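Local atomic coordinates of yersinopine synthase (Yersinia pestis, PDB entry 6C4M), a protein that catalyses the NADPH-dependent reductive condensation of pyruvate with a histidine-derived intermediate, the last step in making the metallophore yersinopine. Residues A[108-113]-A[119-124]; A[115-120]-A[138-143]; A[150-155]-A[160-165]; A[254-259]-A[407-412]. One frame throughout, in Å; residues are numbered along the deposited sequence.

Contact 1 of 4, residues A[108-113]-A[119-124]; sequences LILAVP and AVLQQI. With NAP (NADP nicotinamide-adenine-dinucleotide phosphate), chain B.
A buried, wholly apolar contact packs Leu110 and its neighbours, on the strand 107-110 and the loop after it, against Val120, Leu121 and Ile124 on the short helix 117-121 and the turn that follows. No hydrogen bond links the two segments. Leu110 divides its two methyls between two partners. Its CD2 lies 3.6 Å from CG1 of Val120, and the two side chains run antiparallel past one another, methyl beside methyl. Its CD1 sits 3.8 Å from CD2 of Leu121, with the side chains set at a slant. Val120 has its CG1 anti to the backbone N (chi1 169°), which leaves CG2 for Val112: the two CG2 methyls are 4.0 Å apart. At the other end Leu108 and Ile124 meet tip to tip, CD1 to CD1 at 4.1 Å. Strand and helix are the first two elements of the beta-alpha-beta unit 107-110, 117-121, 134-137 of the nucleotide-binding domain. The loop 111-113 at the end of the strand lines the NADP pocket. CG1 of Val112 is 3.5 Å from the ribose oxygen O4B of NADP, and CD of Pro113 approaches the same oxygen at 3.4 Å. Val112 thus has one methyl on the helix and the other on the cofactor. The type I turn Leu121 to Ile124 brings Ile124 back over the sheet, where it also touches Leu28 of strand 25-28.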
# COMPACT_ATOMS: atom_id res chain seq x y z
N LEU A 108 -44.40 4.14 -0.47
CA LEU A 108 -43.52 4.09 0.68
C LEU A 108 -42.09 3.89 0.22
O LEU A 108 -41.81 3.06 -0.65
CB LEU A 108 -43.89 2.96 1.64
CG LEU A 108 -45.32 2.90 2.14
CD1 LEU A 108 -45.42 1.76 3.15
CD2 LEU A 108 -45.74 4.23 2.75
N ILE A 109 -41.18 4.67 0.80
CA ILE A 109 -39.75 4.50 0.54
C ILE A 109 -39.09 4.11 1.85
O ILE A 109 -39.18 4.85 2.85
CB ILE A 109 -39.11 5.75 -0.08
CG1 ILE A 109 -39.87 6.17 -1.36
CG2 ILE A 109 -37.62 5.47 -0.36
CD1 ILE A 109 -39.39 7.42 -2.05
N LEU A 110 -38.44 2.94 1.88
CA LEU A 110 -37.73 2.48 3.08
C LEU A 110 -36.34 3.06 3.04
O LEU A 110 -35.50 2.63 2.25
CB LEU A 110 -37.70 0.96 3.18
CG LEU A 110 -39.00 0.40 3.75
CD1 LEU A 110 -39.06 -1.11 3.64
CD2 LEU A 110 -39.11 0.76 5.19
N ALA A 111 -36.13 4.10 3.84
CA ALA A 111 -34.85 4.74 4.03
C ALA A 111 -34.20 4.37 5.35
O ALA A 111 -33.29 5.08 5.79
CB ALA A 111 -34.98 6.26 3.95
N VAL A 112 -34.66 3.30 6.01
CA VAL A 112 -33.97 2.74 7.17
C VAL A 112 -32.97 1.72 6.62
O VAL A 112 -33.09 1.34 5.44
CB VAL A 112 -34.95 2.06 8.15
CG1 VAL A 112 -35.91 3.07 8.81
CG2 VAL A 112 -35.67 0.91 7.46
N PRO A 113 -32.00 1.24 7.40
CA PRO A 113 -31.06 0.25 6.85
C PRO A 113 -31.77 -1.05 6.54
O PRO A 113 -32.77 -1.41 7.17
CB PRO A 113 -30.02 0.08 7.97
CG PRO A 113 -30.19 1.27 8.86
CD PRO A 113 -31.64 1.62 8.78
N ALA A 119 -38.49 -5.47 10.56
CA ALA A 119 -39.07 -4.93 11.79
C ALA A 119 -40.01 -3.77 11.46
O ALA A 119 -41.07 -3.62 12.08
CB ALA A 119 -37.94 -4.49 12.74
N VAL A 120 -39.66 -2.98 10.44
CA VAL A 120 -40.50 -1.86 10.02
C VAL A 120 -41.76 -2.36 9.34
O VAL A 120 -42.88 -2.03 9.73
CB VAL A 120 -39.70 -0.91 9.11
CG1 VAL A 120 -40.65 0.14 8.43
CG2 VAL A 120 -38.62 -0.19 9.89
N LEU A 121 -41.60 -3.21 8.32
CA LEU A 121 -42.75 -3.64 7.54
C LEU A 121 -43.79 -4.36 8.40
O LEU A 121 -44.99 -4.23 8.13
CB LEU A 121 -42.29 -4.50 6.37
CG LEU A 121 -41.53 -3.69 5.30
CD1 LEU A 121 -40.88 -4.65 4.32
CD2 LEU A 121 -42.39 -2.70 4.55
N GLN A 122 -43.35 -5.10 9.43
CA GLN A 122 -44.29 -5.80 10.32
C GLN A 122 -45.15 -4.86 11.14
O GLN A 122 -46.20 -5.27 11.65
CB GLN A 122 -43.53 -6.72 11.28
CG GLN A 122 -43.01 -8.05 10.67
CD GLN A 122 -44.12 -8.97 10.13
OE1 GLN A 122 -44.77 -8.66 9.15
NE2 GLN A 122 -44.31 -10.10 10.78
N GLN A 123 -44.71 -3.62 11.31
CA GLN A 123 -45.47 -2.65 12.08
C GLN A 123 -46.40 -1.80 11.22
O GLN A 123 -47.14 -0.98 11.77
CB GLN A 123 -44.52 -1.74 12.85
CG GLN A 123 -43.79 -2.41 14.03
CD GLN A 123 -42.74 -1.51 14.65
OE1 GLN A 123 -43.05 -0.56 15.37
NE2 GLN A 123 -41.47 -1.77 14.34
N ILE A 124 -46.39 -1.94 9.90
CA ILE A 124 -47.21 -1.08 9.04
C ILE A 124 -48.62 -1.65 8.94
O ILE A 124 -48.79 -2.83 8.59
CB ILE A 124 -46.59 -0.89 7.64
CG1 ILE A 124 -45.35 0.03 7.75
CG2 ILE A 124 -47.63 -0.27 6.66
CD1 ILE A 124 -44.45 -0.08 6.65
PA NAP B . -29.16 5.98 8.78
O1A NAP B . -28.94 4.78 7.95
O2A NAP B . -28.01 6.19 9.81
O5B NAP B . -30.60 5.79 9.55
C5B NAP B . -31.75 5.99 8.70
C4B NAP B . -33.01 5.84 9.59
O4B NAP B . -32.95 4.40 10.19
C3B NAP B . -33.00 6.66 10.57
O3B NAP B . -34.36 7.11 10.88
C2B NAP B . -32.45 5.80 11.86
O2B NAP B . -32.97 6.37 13.11
C1B NAP B . -32.90 4.61 11.71
N9A NAP B . -31.86 3.69 12.17
C8A NAP B . -30.54 3.58 11.98
N7A NAP B . -30.16 2.53 12.72
C5A NAP B . -31.27 2.02 13.34
C6A NAP B . -31.35 0.93 14.18
N6A NAP B . -30.39 -0.03 14.73
N1A NAP B . -32.54 0.59 14.70
C2A NAP B . -33.67 1.31 14.38
N3A NAP B . -33.58 2.38 13.55
C4A NAP B . -32.35 2.73 13.02
O3 NAP B . -29.22 7.29 7.77
PN NAP B . -28.90 7.41 6.19
O1N NAP B . -29.86 8.42 5.71
O2N NAP B . -27.43 7.87 6.10
O5D NAP B . -29.02 6.00 5.32
C5D NAP B . -30.23 5.66 4.59
C4D NAP B . -29.96 4.31 3.89
O4D NAP B . -28.76 4.48 2.84
C3D NAP B . -29.56 3.35 4.70
O3D NAP B . -30.00 2.06 4.05
C2D NAP B . -28.03 3.34 4.68
O2D NAP B . -27.60 2.07 4.85
C1D NAP B . -27.75 3.75 3.22
N1N NAP B . -26.51 4.55 3.02
C2N NAP B . -26.49 5.89 3.14
C3N NAP B . -25.28 6.58 2.90
C7N NAP B . -25.21 8.12 3.02
O7N NAP B . -24.43 8.75 2.42
N7N NAP B . -26.14 8.75 3.92
C4N NAP B . -24.14 5.90 2.57
C5N NAP B . -24.17 4.57 2.47
C6N NAP B . -25.36 3.87 2.68
P2B NAP B . -32.16 7.67 13.86
O1X NAP B . -31.01 7.08 14.64
O2X NAP B . -31.63 8.61 12.82
O3X NAP B . -33.11 8.34 14.82

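Contact 2 of 4, residues A[115-120]-A[138-143]; sequences DHYYAV and LSSSMG. With NAP (NADP nicotinamide-adenine-dinucleotide phosphate), chain B.
The NADP site of the Rossmann-type domain holds this contact, in which Tyr117 of helix 117-121 reaches Ser139 and Ser140 in the loop after strand 134-137. His116 is the N-cap of the helix, and Tyr117 is the next residue. The CB of Tyr117 points to the loop, and with CG anti to the carbonyl carbon (chi1 -71°) the hydroxyl ends up beside Ser139. The phenol oxygen carries most of the contact. OH of Tyr117 lies 3.3 Å from O of Ser139. OG of Ser140 lies at the edge of the ring, near its plane, 4.3 Å from CE2 of Tyr117. That hydroxyl has its main partner in Ser164 of strand 161-165.

A water links the two segments. It takes a hydrogen bond from OH of Tyr117 at 2.6 Å and lies in the plane of the ring. It takes a second from N of Ser139 at 2.9 Å. A weak third bond runs to O3D of the nicotinamide ribose. The phenol and a backbone amide thus hold the water beside the cofactor.

Both segments also touch NADP directly. The N1A and N6A side of the adenine comes over one face of the His116 ring, with the two planes steeply tilted, so this is not a parallel stack. At the other end of the cofactor, CB of Ser139 packs 3.3 Å from O3D of NADP.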
# COMPACT_ATOMS: atom_id res chain seq x y z
N ASP A 115 -31.27 -4.08 7.23
CA ASP A 115 -31.50 -5.11 8.24
C ASP A 115 -32.66 -4.76 9.17
O ASP A 115 -32.94 -5.52 10.13
CB ASP A 115 -30.19 -5.36 9.05
CG ASP A 115 -29.74 -4.14 9.82
OD1 ASP A 115 -29.87 -3.01 9.30
OD2 ASP A 115 -29.22 -4.30 10.97
N HIS A 116 -33.33 -3.63 8.92
CA HIS A 116 -34.49 -3.20 9.68
C HIS A 116 -35.76 -3.12 8.83
O HIS A 116 -36.80 -2.70 9.33
CB HIS A 116 -34.22 -1.84 10.33
CG HIS A 116 -33.29 -1.92 11.50
ND1 HIS A 116 -33.75 -2.07 12.80
CD2 HIS A 116 -31.93 -1.93 11.58
CE1 HIS A 116 -32.72 -2.16 13.62
NE2 HIS A 116 -31.60 -2.07 12.91
N TYR A 117 -35.70 -3.57 7.57
CA TYR A 117 -36.91 -3.61 6.75
C TYR A 117 -37.96 -4.49 7.41
O TYR A 117 -39.13 -4.12 7.47
CB TYR A 117 -36.61 -4.18 5.38
CG TYR A 117 -35.79 -3.29 4.45
CD1 TYR A 117 -35.52 -1.96 4.77
CD2 TYR A 117 -35.31 -3.79 3.26
CE1 TYR A 117 -34.79 -1.16 3.92
CE2 TYR A 117 -34.59 -3.00 2.42
CZ TYR A 117 -34.34 -1.67 2.74
OH TYR A 117 -33.61 -0.86 1.88
N TYR A 118 -37.56 -5.66 7.89
CA TYR A 118 -38.53 -6.61 8.42
C TYR A 118 -39.26 -6.00 9.60
O TYR A 118 -40.51 -5.99 9.65
CB TYR A 118 -37.85 -7.91 8.83
CG TYR A 118 -38.75 -8.91 9.54
CD1 TYR A 118 -39.71 -9.62 8.82
CD2 TYR A 118 -38.64 -9.14 10.91
CE1 TYR A 118 -40.54 -10.54 9.45
CE2 TYR A 118 -39.47 -10.07 11.55
CZ TYR A 118 -40.42 -10.76 10.81
OH TYR A 118 -41.24 -11.69 11.41
N ALA A 119 -38.49 -5.47 10.56
CA ALA A 119 -39.07 -4.93 11.79
C ALA A 119 -40.01 -3.77 11.46
O ALA A 119 -41.07 -3.62 12.08
CB ALA A 119 -37.94 -4.49 12.74
N VAL A 120 -39.66 -2.98 10.44
CA VAL A 120 -40.50 -1.86 10.02
C VAL A 120 -41.76 -2.36 9.34
O VAL A 120 -42.88 -2.03 9.73
CB VAL A 120 -39.70 -0.91 9.11
CG1 VAL A 120 -40.65 0.14 8.43
CG2 VAL A 120 -38.62 -0.19 9.89
N LEU A 138 -34.53 1.77 -0.58
CA LEU A 138 -33.60 2.81 -0.98
C LEU A 138 -32.17 2.29 -1.05
O LEU A 138 -31.41 2.67 -1.94
CB LEU A 138 -33.70 4.00 -0.03
CG LEU A 138 -32.81 5.22 -0.38
CD1 LEU A 138 -33.26 5.89 -1.67
CD2 LEU A 138 -32.84 6.25 0.74
N SER A 139 -31.77 1.41 -0.11
CA SER A 139 -30.43 0.82 -0.11
C SER A 139 -30.56 -0.64 0.31
O SER A 139 -30.36 -1.00 1.47
CB SER A 139 -29.47 1.57 0.81
OG SER A 139 -28.14 1.10 0.56
N SER A 140 -30.83 -1.48 -0.67
CA SER A 140 -31.24 -2.85 -0.42
C SER A 140 -30.07 -3.74 -0.02
O SER A 140 -28.89 -3.38 -0.12
CB SER A 140 -31.89 -3.39 -1.68
OG SER A 140 -32.98 -4.21 -1.36
N SER A 141 -30.41 -4.96 0.39
CA SER A 141 -29.45 -6.05 0.53
C SER A 141 -29.96 -7.21 -0.32
O SER A 141 -31.12 -7.23 -0.74
CB SER A 141 -29.28 -6.48 1.98
OG SER A 141 -28.28 -7.49 2.11
N MET A 142 -29.09 -8.19 -0.54
CA MET A 142 -29.52 -9.40 -1.24
C MET A 142 -30.59 -10.12 -0.42
O MET A 142 -30.38 -10.46 0.75
CB MET A 142 -28.34 -10.33 -1.47
CG MET A 142 -27.54 -10.01 -2.73
SD MET A 142 -25.95 -10.92 -2.87
CE MET A 142 -24.90 -9.97 -1.78
N GLY A 143 -31.73 -10.39 -1.07
CA GLY A 143 -32.87 -11.04 -0.44
C GLY A 143 -33.92 -10.07 0.06
O GLY A 143 -35.05 -10.49 0.34
PA NAP B . -29.16 5.98 8.78
O1A NAP B . -28.94 4.78 7.95
O2A NAP B . -28.01 6.19 9.81
O5B NAP B . -30.60 5.79 9.55
C5B NAP B . -31.75 5.99 8.70
C4B NAP B . -33.01 5.84 9.59
O4B NAP B . -32.95 4.40 10.19
C3B NAP B . -33.00 6.66 10.57
O3B NAP B . -34.36 7.11 10.88
C2B NAP B . -32.45 5.80 11.86
O2B NAP B . -32.97 6.37 13.11
C1B NAP B . -32.90 4.61 11.71
N9A NAP B . -31.86 3.69 12.17
C8A NAP B . -30.54 3.58 11.98
N7A NAP B . -30.16 2.53 12.72
C5A NAP B . -31.27 2.02 13.34
C6A NAP B . -31.35 0.93 14.18
N6A NAP B . -30.39 -0.03 14.73
N1A NAP B . -32.54 0.59 14.70
C2A NAP B . -33.67 1.31 14.38
N3A NAP B . -33.58 2.38 13.55
C4A NAP B . -32.35 2.73 13.02
O3 NAP B . -29.22 7.29 7.77
PN NAP B . -28.90 7.41 6.19
O1N NAP B . -29.86 8.42 5.71
O2N NAP B . -27.43 7.87 6.10
O5D NAP B . -29.02 6.00 5.32
C5D NAP B . -30.23 5.66 4.59
C4D NAP B . -29.96 4.31 3.89
O4D NAP B . -28.76 4.48 2.84
C3D NAP B . -29.56 3.35 4.70
O3D NAP B . -30.00 2.06 4.05
C2D NAP B . -28.03 3.34 4.68
O2D NAP B . -27.60 2.07 4.85
C1D NAP B . -27.75 3.75 3.22
N1N NAP B . -26.51 4.55 3.02
C2N NAP B . -26.49 5.89 3.14
C3N NAP B . -25.28 6.58 2.90
C7N NAP B . -25.21 8.12 3.02
O7N NAP B . -24.43 8.75 2.42
N7N NAP B . -26.14 8.75 3.92
C4N NAP B . -24.14 5.90 2.57
C5N NAP B . -24.17 4.57 2.47
C6N NAP B . -25.36 3.87 2.68
P2B NAP B . -32.16 7.67 13.86
O1X NAP B . -31.01 7.08 14.64
O2X NAP B . -31.63 8.61 12.82
O3X NAP B . -33.11 8.34 14.82
O HOH W 1 -32.94 1.54 2.59

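Contact 3 of 4, residues A[150-155]-A[160-165]; sequences NLLNAA and VEVISL
Leu152, near the end of helix 144-154, meets Val160, just before strand 161-165, and Val162 within it, and its side chain carries the whole helix side of the contact. Its CB points toward the strand. From there CG stands anti to the carbonyl carbon and beside the backbone N (chi1 -70°). With chi2 extended (170°), CD1 is carried out to Val162. This methyl is the tip that does the touching. CD1 of Leu152 lies 3.4 Å from CG2 of Val162, closer than usual for two carbons, so the packing is tight here. The two side chains lie askew to one another. The same CD1 is 4.2 Å from CG1 of Val160. One leucine methyl therefore meets both valines.

On the strand side, Val160 and Val162 are two residues apart and both direct their CB toward the helix. Glu161, between them, points its CB away. CG2 of Val162 lies anti to its carbonyl carbon, which turns this methyl to the leucine. All three touching residues are buried.

Around the contact, Leu152 also touches Trp126, and Val160 touches Val135 of the neighbouring parallel strand 134-137. Ala155 is the first residue to leave the helical backbone shape, and only four residues separate the two segments. This is the helix-to-strand return of a beta-alpha-beta unit, 134-137, 144-154 and 161-165, in which the helix packs on the parallel strands of a Rossmann-type sheet.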
# COMPACT_ATOMS: atom_id res chain seq x y z
N ASN A 150 -42.87 -11.23 0.08
CA ASN A 150 -43.56 -12.23 0.88
C ASN A 150 -44.49 -11.56 1.88
O ASN A 150 -45.66 -11.96 2.03
CB ASN A 150 -42.54 -13.11 1.59
CG ASN A 150 -43.18 -14.24 2.33
OD1 ASN A 150 -43.64 -14.07 3.46
ND2 ASN A 150 -43.25 -15.40 1.70
N LEU A 151 -44.00 -10.54 2.59
CA LEU A 151 -44.84 -9.86 3.57
C LEU A 151 -46.03 -9.18 2.90
O LEU A 151 -47.16 -9.23 3.40
CB LEU A 151 -44.03 -8.82 4.34
CG LEU A 151 -42.85 -9.32 5.21
CD1 LEU A 151 -42.18 -8.13 5.90
CD2 LEU A 151 -43.31 -10.32 6.24
N LEU A 152 -45.78 -8.48 1.80
CA LEU A 152 -46.88 -7.81 1.12
C LEU A 152 -47.92 -8.81 0.63
O LEU A 152 -49.13 -8.57 0.74
CB LEU A 152 -46.33 -6.99 -0.05
CG LEU A 152 -45.51 -5.76 0.36
CD1 LEU A 152 -44.77 -5.12 -0.87
CD2 LEU A 152 -46.43 -4.73 1.01
N ASN A 153 -47.46 -9.93 0.07
CA ASN A 153 -48.39 -10.94 -0.42
C ASN A 153 -49.27 -11.44 0.71
O ASN A 153 -50.46 -11.66 0.51
CB ASN A 153 -47.64 -12.10 -1.09
CG ASN A 153 -48.58 -13.24 -1.49
OD1 ASN A 153 -48.71 -14.23 -0.77
ND2 ASN A 153 -49.25 -13.09 -2.65
N ALA A 154 -48.70 -11.59 1.91
CA ALA A 154 -49.50 -12.01 3.06
C ALA A 154 -50.54 -10.95 3.45
O ALA A 154 -51.60 -11.30 3.96
CB ALA A 154 -48.58 -12.34 4.25
N ALA A 155 -50.25 -9.67 3.25
CA ALA A 155 -51.21 -8.63 3.58
C ALA A 155 -52.19 -8.32 2.43
O ALA A 155 -52.91 -7.31 2.50
CB ALA A 155 -50.47 -7.35 3.97
N VAL A 160 -48.77 -4.44 -5.28
CA VAL A 160 -47.82 -3.35 -5.05
C VAL A 160 -46.47 -3.65 -5.70
O VAL A 160 -45.95 -4.77 -5.63
CB VAL A 160 -47.68 -3.10 -3.54
CG1 VAL A 160 -46.54 -2.09 -3.23
CG2 VAL A 160 -49.01 -2.59 -3.03
N GLU A 161 -45.90 -2.64 -6.35
CA GLU A 161 -44.62 -2.78 -7.02
C GLU A 161 -43.48 -2.64 -6.01
O GLU A 161 -43.44 -1.69 -5.23
CB GLU A 161 -44.51 -1.73 -8.14
CG GLU A 161 -43.23 -1.83 -8.97
CD GLU A 161 -43.28 -0.96 -10.23
OE1 GLU A 161 -44.34 -0.33 -10.46
OE2 GLU A 161 -42.26 -0.91 -10.99
N VAL A 162 -42.59 -3.63 -5.99
CA VAL A 162 -41.44 -3.65 -5.07
C VAL A 162 -40.20 -3.35 -5.89
O VAL A 162 -39.90 -4.06 -6.85
CB VAL A 162 -41.31 -5.00 -4.35
CG1 VAL A 162 -40.09 -5.00 -3.47
CG2 VAL A 162 -42.56 -5.27 -3.51
N ILE A 163 -39.48 -2.29 -5.51
CA ILE A 163 -38.29 -1.87 -6.22
C ILE A 163 -37.11 -1.84 -5.25
O ILE A 163 -37.14 -1.12 -4.24
CB ILE A 163 -38.48 -0.50 -6.90
CG1 ILE A 163 -39.51 -0.61 -8.04
CG2 ILE A 163 -37.17 -0.01 -7.46
CD1 ILE A 163 -39.87 0.71 -8.64
N SER A 164 -36.09 -2.64 -5.55
CA SER A 164 -34.79 -2.60 -4.88
C SER A 164 -33.79 -1.75 -5.66
O SER A 164 -33.56 -2.00 -6.84
CB SER A 164 -34.21 -4.00 -4.73
OG SER A 164 -34.74 -4.69 -3.62
N LEU A 165 -33.20 -0.77 -4.98
CA LEU A 165 -32.03 -0.05 -5.47
C LEU A 165 -30.78 -0.67 -4.86
O LEU A 165 -30.76 -0.96 -3.66
CB LEU A 165 -32.11 1.43 -5.10
CG LEU A 165 -33.33 2.17 -5.69
CD1 LEU A 165 -33.66 3.36 -4.85
CD2 LEU A 165 -33.04 2.58 -7.10

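Contact 4 of 4, residues A[254-259]-A[407-412]; sequences SITNYV and VHKLRT
Lys409 of helix 401-419 reaches across to Thr256 and Asn257 near the start of helix 255-264. Its side chain runs out fully extended beyond CG. It crosses Asn257 at about a right angle and Thr256 obliquely. The base of the lysine meets the asparagine: CB of Lys409 is 4.2 Å from ND2 of Asn257. The tip meets the threonine, with NZ of Lys409 4.0 Å from OG1 of Thr256.

A water makes the polar link. It donates to OD1 of Asn257 at 2.7 Å and accepts from NZ of Lys409 at 3.1 Å. The two ends of the Asn257 amide are thus used apart: OD1 takes the water, while ND2 is hydrogen-bonded to Ser141.

The contact borders the active site. The side chain of Thr256 is about 4 Å from that of His260, the inferred proton donor or acceptor on the same helix, and that of Lys409 is about 5 Å from NADP. Behind the lysine, Val407 and Leu410 pack on helix 425-445. Thr412, on the lysine's own helix 401-419, packs on helix 459-471. Across the contact, Ile255 and Tyr258 of helix 255-264 touch helix 321-329.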
# COMPACT_ATOMS: atom_id res chain seq x y z
N SER A 254 -24.75 -4.62 -4.20
CA SER A 254 -24.59 -3.88 -2.94
C SER A 254 -23.13 -4.00 -2.46
O SER A 254 -22.74 -5.01 -1.87
CB SER A 254 -25.54 -4.42 -1.87
OG SER A 254 -26.89 -4.41 -2.34
N ILE A 255 -22.34 -2.94 -2.63
CA ILE A 255 -20.91 -3.01 -2.34
C ILE A 255 -20.65 -3.45 -0.90
O ILE A 255 -19.73 -4.24 -0.65
CB ILE A 255 -20.24 -1.66 -2.65
CG1 ILE A 255 -18.71 -1.76 -2.45
CG2 ILE A 255 -20.86 -0.56 -1.79
CD1 ILE A 255 -17.97 -0.52 -2.81
N THR A 256 -21.43 -2.95 0.07
CA THR A 256 -21.09 -3.16 1.47
C THR A 256 -21.21 -4.62 1.87
O THR A 256 -20.53 -5.04 2.80
CB THR A 256 -21.94 -2.32 2.42
OG1 THR A 256 -23.32 -2.69 2.27
CG2 THR A 256 -21.74 -0.83 2.13
N ASN A 257 -22.04 -5.40 1.19
CA ASN A 257 -22.09 -6.82 1.52
C ASN A 257 -20.78 -7.52 1.21
O ASN A 257 -20.46 -8.53 1.85
CB ASN A 257 -23.22 -7.51 0.76
CG ASN A 257 -24.61 -7.06 1.23
OD1 ASN A 257 -24.95 -5.88 1.11
ND2 ASN A 257 -25.41 -7.99 1.76
N TYR A 258 -20.04 -7.03 0.21
CA TYR A 258 -18.77 -7.63 -0.19
C TYR A 258 -17.61 -7.12 0.66
O TYR A 258 -16.72 -7.90 1.02
CB TYR A 258 -18.48 -7.33 -1.67
CG TYR A 258 -19.45 -7.98 -2.61
CD1 TYR A 258 -19.26 -9.28 -3.05
CD2 TYR A 258 -20.59 -7.30 -3.04
CE1 TYR A 258 -20.17 -9.88 -3.92
CE2 TYR A 258 -21.50 -7.88 -3.91
CZ TYR A 258 -21.30 -9.19 -4.33
OH TYR A 258 -22.19 -9.81 -5.20
N VAL A 259 -17.59 -5.82 0.96
CA VAL A 259 -16.39 -5.16 1.46
C VAL A 259 -16.38 -5.06 2.98
O VAL A 259 -15.33 -5.21 3.61
CB VAL A 259 -16.28 -3.76 0.82
CG1 VAL A 259 -15.17 -2.93 1.43
CG2 VAL A 259 -16.08 -3.91 -0.65
N VAL A 407 -23.33 -7.71 10.11
CA VAL A 407 -23.52 -9.01 10.70
C VAL A 407 -24.94 -9.51 10.44
O VAL A 407 -25.14 -10.66 10.01
CB VAL A 407 -23.18 -8.95 12.19
CG1 VAL A 407 -23.58 -10.20 12.89
CG2 VAL A 407 -21.63 -8.72 12.32
N HIS A 408 -25.94 -8.66 10.66
CA HIS A 408 -27.32 -9.06 10.37
C HIS A 408 -27.49 -9.45 8.91
O HIS A 408 -28.02 -10.52 8.59
CB HIS A 408 -28.26 -7.91 10.72
CG HIS A 408 -28.39 -7.64 12.18
ND1 HIS A 408 -28.81 -6.42 12.66
CD2 HIS A 408 -28.15 -8.41 13.27
CE1 HIS A 408 -28.84 -6.45 13.98
NE2 HIS A 408 -28.42 -7.64 14.38
N LYS A 409 -26.99 -8.63 7.99
CA LYS A 409 -27.21 -8.94 6.58
C LYS A 409 -26.55 -10.25 6.18
O LYS A 409 -27.13 -11.05 5.43
CB LYS A 409 -26.68 -7.81 5.71
CG LYS A 409 -27.53 -6.52 5.76
CD LYS A 409 -26.75 -5.41 5.06
CE LYS A 409 -27.34 -4.04 5.30
NZ LYS A 409 -26.56 -2.98 4.59
N LEU A 410 -25.34 -10.50 6.69
CA LEU A 410 -24.63 -11.71 6.31
C LEU A 410 -25.19 -12.92 7.02
O LEU A 410 -25.29 -14.00 6.42
CB LEU A 410 -23.12 -11.53 6.58
CG LEU A 410 -22.23 -12.72 6.30
CD1 LEU A 410 -22.36 -13.08 4.83
CD2 LEU A 410 -20.79 -12.36 6.64
N ARG A 411 -25.59 -12.78 8.29
CA ARG A 411 -26.20 -13.93 8.97
C ARG A 411 -27.47 -14.38 8.27
O ARG A 411 -27.70 -15.59 8.11
CB ARG A 411 -26.50 -13.59 10.43
CG ARG A 411 -27.22 -14.75 11.18
CD ARG A 411 -27.31 -14.50 12.67
NE ARG A 411 -25.98 -14.18 13.21
CZ ARG A 411 -25.69 -14.07 14.49
NH1 ARG A 411 -26.65 -14.29 15.39
NH2 ARG A 411 -24.44 -13.77 14.87
N THR A 412 -28.32 -13.43 7.87
CA THR A 412 -29.53 -13.82 7.15
C THR A 412 -29.18 -14.66 5.93
O THR A 412 -29.77 -15.73 5.71
CB THR A 412 -30.34 -12.57 6.75
OG1 THR A 412 -30.85 -11.92 7.93
CG2 THR A 412 -31.54 -12.97 5.86
O HOH W 2 -26.66 -3.82 1.62

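Following the chain, contact 1 closes the short loop between strand 107-110 and helix 117-121. Contact 2 starts just before that helix, at 115, and shares Ala119 and Val120 with contact 1. It closes a longer loop to 138-143, so contact 2 opens on the stretch where contact 1 ends, and the two loops overlap there. Contact 3 follows in series and closes the turn from helix 144-154 to strand 161-165. Contact 4 comes last, with 147 residues between its segments, joining two helices beside the cofactor. Nothing nests. Contact 2 touches all the others: Leu110 O pairs with Leu138 N, Ser140 N with Leu165 O, and Asp115 OD2 with His408 ND1. Its two segments thus tie the nucleotide-binding sheet to the helices of contact 4.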